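Local coordinates for protein SusD homolog (Bacteroides thetaiotaomicron, PDB 4MRU) that probably binds mucin O-glycans at the bacterial surface, as a SusD-like outer membrane lipoprotein, at residues A[146-150]-A[471-476]. Sequence-based numbering, arbitrary orientation.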
ATOM      1  N   ASN A 146      23.211 -15.156   1.960  1.00 57.52           N
ATOM      2  CA  ASN A 146      23.143 -13.708   2.132  1.00 45.11           C
ATOM      3  C   ASN A 146      23.162 -13.187   3.629  1.00 38.81           C
ATOM      4  O   ASN A 146      24.083 -13.525   4.341  1.00 43.54           O
ATOM      5  CB  ASN A 146      21.948 -13.196   1.359  1.00 44.94           C
ATOM      6  CG  ASN A 146      22.209 -11.864   0.751  1.00 52.46           C
ATOM      7  OD1 ASN A 146      23.139 -11.178   1.160  1.00 49.24           O
ATOM      8  ND2 ASN A 146      21.406 -11.486  -0.248  1.00 58.11           N
ATOM      9  N   ALA A 147      22.189 -12.394   4.109  1.00 35.38           N
ATOM     10  CA  ALA A 147      22.339 -11.669   5.398  1.00 34.48           C
ATOM     11  C   ALA A 147      21.338 -12.049   6.510  1.00 30.15           C
ATOM     12  O   ALA A 147      20.297 -12.644   6.261  1.00 25.84           O
ATOM     13  CB  ALA A 147      22.245 -10.166   5.142  1.00 44.76           C
ATOM     14  N   ALA A 148      21.677 -11.671   7.738  1.00 27.11           N
ATOM     15  CA  ALA A 148      20.851 -11.906   8.900  1.00 30.74           C
ATOM     16  C   ALA A 148      19.648 -11.013   8.860  1.00 27.03           C
ATOM     17  O   ALA A 148      19.729  -9.866   8.381  1.00 22.22           O
ATOM     18  CB  ALA A 148      21.644 -11.642  10.190  1.00 29.66           C
ATOM     19  N   TYR A 149      18.555 -11.502   9.435  1.00 23.33           N
ATOM     20  CA  TYR A 149      17.298 -10.750   9.455  1.00 23.05           C
ATOM     21  C   TYR A 149      17.091  -9.991  10.754  1.00 20.60           C
ATOM     22  O   TYR A 149      17.456 -10.468  11.791  1.00 25.41           O
ATOM     23  CB  TYR A 149      16.112 -11.697   9.326  1.00 22.04           C
ATOM     24  CG  TYR A 149      15.894 -12.404   8.020  1.00 23.08           C
ATOM     25  CD1 TYR A 149      16.892 -13.111   7.394  1.00 23.25           C
ATOM     26  CD2 TYR A 149      14.608 -12.442   7.444  1.00 26.08           C
ATOM     27  CE1 TYR A 149      16.667 -13.774   6.216  1.00 24.82           C
ATOM     28  CE2 TYR A 149      14.372 -13.135   6.298  1.00 24.23           C
ATOM     29  CZ  TYR A 149      15.410 -13.788   5.675  1.00 26.70           C
ATOM     30  OH  TYR A 149      15.202 -14.510   4.519  1.00 26.68           O
ATOM     31  N   ASP A 150      16.522  -8.791  10.687  1.00 22.09           N
ATOM     32  CA  ASP A 150      16.074  -8.085  11.878  1.00 20.95           C
ATOM     33  C   ASP A 150      14.614  -8.424  12.171  1.00 22.86           C
ATOM     34  O   ASP A 150      13.812  -8.598  11.260  1.00 21.23           O
ATOM     35  CB  ASP A 150      16.134  -6.584  11.721  1.00 22.51           C
ATOM     36  CG  ASP A 150      17.560  -6.021  11.501  1.00 25.70           C
ATOM     37  OD1 ASP A 150      18.563  -6.716  11.715  1.00 28.44           O
ATOM     38  OD2 ASP A 150      17.621  -4.829  11.088  1.00 26.85           O
ATOM     39  N   GLN A 471      19.834 -20.924  -0.125  1.00 30.86           N
ATOM     40  CA  GLN A 471      21.077 -20.173  -0.140  1.00 34.63           C
ATOM     41  C   GLN A 471      21.367 -19.465   1.145  1.00 33.88           C
ATOM     42  O   GLN A 471      22.486 -19.014   1.324  1.00 32.67           O
ATOM     43  CB  GLN A 471      21.061 -19.032  -1.167  1.00 40.21           C
ATOM     44  CG  GLN A 471      20.437 -19.277  -2.527  1.00 53.46           C
ATOM     45  CD  GLN A 471      21.326 -19.996  -3.480  1.00 55.71           C
ATOM     46  OE1 GLN A 471      22.044 -19.376  -4.260  1.00 74.09           O
ATOM     47  NE2 GLN A 471      21.289 -21.312  -3.423  1.00 58.71           N
ATOM     48  N   ASN A 472      20.355 -19.236   1.984  1.00 28.30           N
ATOM     49  CA  ASN A 472      20.537 -18.422   3.199  1.00 25.02           C
ATOM     50  C   ASN A 472      19.923 -19.085   4.437  1.00 23.26           C
ATOM     51  O   ASN A 472      19.321 -18.422   5.269  1.00 20.69           O
ATOM     52  CB  ASN A 472      19.964 -17.019   2.950  1.00 23.47           C
ATOM     53  CG  ASN A 472      20.455 -15.985   3.947  1.00 26.74           C
ATOM     54  OD1 ASN A 472      21.560 -16.100   4.485  1.00 29.37           O
ATOM     55  ND2 ASN A 472      19.668 -14.921   4.134  1.00 23.92           N
ATOM     56  N   SER A 473      20.119 -20.397   4.551  1.00 21.93           N
ATOM     57  CA  SER A 473      19.328 -21.240   5.444  1.00 23.67           C
ATOM     58  C   SER A 473      19.624 -21.014   6.947  1.00 23.07           C
ATOM     59  O   SER A 473      18.698 -21.058   7.772  1.00 23.13           O
ATOM     60  CB  SER A 473      19.531 -22.726   5.122  1.00 25.57           C
ATOM     61  OG  SER A 473      20.872 -23.093   5.321  1.00 33.39           O
ATOM     62  N   PHE A 474      20.864 -20.721   7.313  1.00 24.09           N
ATOM     63  CA  PHE A 474      21.158 -20.334   8.716  1.00 23.01           C
ATOM     64  C   PHE A 474      20.363 -19.064   9.153  1.00 24.57           C
ATOM     65  O   PHE A 474      19.617 -19.061  10.160  1.00 23.46           O
ATOM     66  CB  PHE A 474      22.666 -20.160   8.886  1.00 27.88           C
ATOM     67  CG  PHE A 474      23.094 -19.800  10.282  1.00 25.56           C
ATOM     68  CD1 PHE A 474      23.110 -18.472  10.676  1.00 23.88           C
ATOM     69  CD2 PHE A 474      23.511 -20.778  11.192  1.00 26.99           C
ATOM     70  CE1 PHE A 474      23.498 -18.110  11.953  1.00 24.08           C
ATOM     71  CE2 PHE A 474      23.924 -20.420  12.464  1.00 27.15           C
ATOM     72  CZ  PHE A 474      23.912 -19.074  12.844  1.00 26.22           C
ATOM     73  N   HIS A 475      20.538 -17.993   8.398  1.00 23.35           N
ATOM     74  CA  HIS A 475      19.830 -16.745   8.667  1.00 24.45           C
ATOM     75  C   HIS A 475      18.297 -16.912   8.525  1.00 22.62           C
ATOM     76  O   HIS A 475      17.523 -16.414   9.361  1.00 22.05           O
ATOM     77  CB  HIS A 475      20.335 -15.657   7.754  1.00 24.94           C
ATOM     78  CG  HIS A 475      21.753 -15.257   8.019  1.00 27.02           C
ATOM     79  ND1 HIS A 475      22.225 -14.989   9.286  1.00 26.16           N
ATOM     80  CD2 HIS A 475      22.790 -15.026   7.175  1.00 27.40           C
ATOM     81  CE1 HIS A 475      23.491 -14.610   9.210  1.00 29.66           C
ATOM     82  NE2 HIS A 475      23.857 -14.623   7.943  1.00 27.57           N
ATOM     83  N   LEU A 476      17.866 -17.617   7.503  1.00 21.32           N
ATOM     84  CA  LEU A 476      16.435 -17.811   7.329  1.00 22.80           C
ATOM     85  C   LEU A 476      15.822 -18.574   8.534  1.00 24.29           C
ATOM     86  O   LEU A 476      14.782 -18.180   9.061  1.00 24.26           O
ATOM     87  CB  LEU A 476      16.149 -18.527   6.021  1.00 24.53           C
ATOM     88  CG  LEU A 476      14.679 -18.920   5.924  1.00 26.38           C
ATOM     89  CD1 LEU A 476      13.838 -17.661   5.703  1.00 24.55           C
ATOM     90  CD2 LEU A 476      14.464 -19.937   4.838  1.00 28.87           C
TER
HETATM   91  O   HOH W   1      18.499 -13.998  10.581  1.00 22.06           O
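In this largely helical SusD-like fold, the first turn of helix 473-486 lies against the extended loop that leads into helix 152-173, with Asn472 and His475 meeting the backbone of Asn146, Ala147 and Ala148. Asn472 holds the N-cap position, yet its side chain reaches across to the loop instead of capping the helix. Its CG stands anti to the backbone N (chi1 -163°), which carries the amide over to the loop backbone. There Asn472 ND2 donates to Ala147 O at 3.2 Å, nearly straight at 169°, and the acceptor lies almost in the amide plane. On the other branch, OD1 takes a weak bond from Asn146 N. ND2 also bonds to Glu468, which accepts from Tyr149 OH too, so a single carboxylate links both sides of the contact.

His475 uses its ring as a flat plate. Ala148 N sits over the centre of the His475 ring, 3.5 Å above its plane, Ala147 C lies over the same face nearer the rim, and Asn146 O comes to the ring edge. Ala148 CB touches His475 ND1 at 3.5 Å. With an alanine at His475 the ring is gone, and the Ala147-Ala148 peptide and Ala148 CB would probably be left with a gap where the imidazole face and ND1 now pack.

Tyr149 continues the contact further along the loop. Its ring edge near CE1 approaches Asn472 ND2, and the ring and amide planes are 27° apart. Leu476 runs side by side with the tyrosine, Leu476 CD1 lying 3.6 Å from Tyr149 OH, while Tyr464 meets the aromatic ring edge-to-face. Last, a water joins the two backbones: it accepts from Tyr149 N at 2.7 Å and donates to His475 O at 2.9 Å.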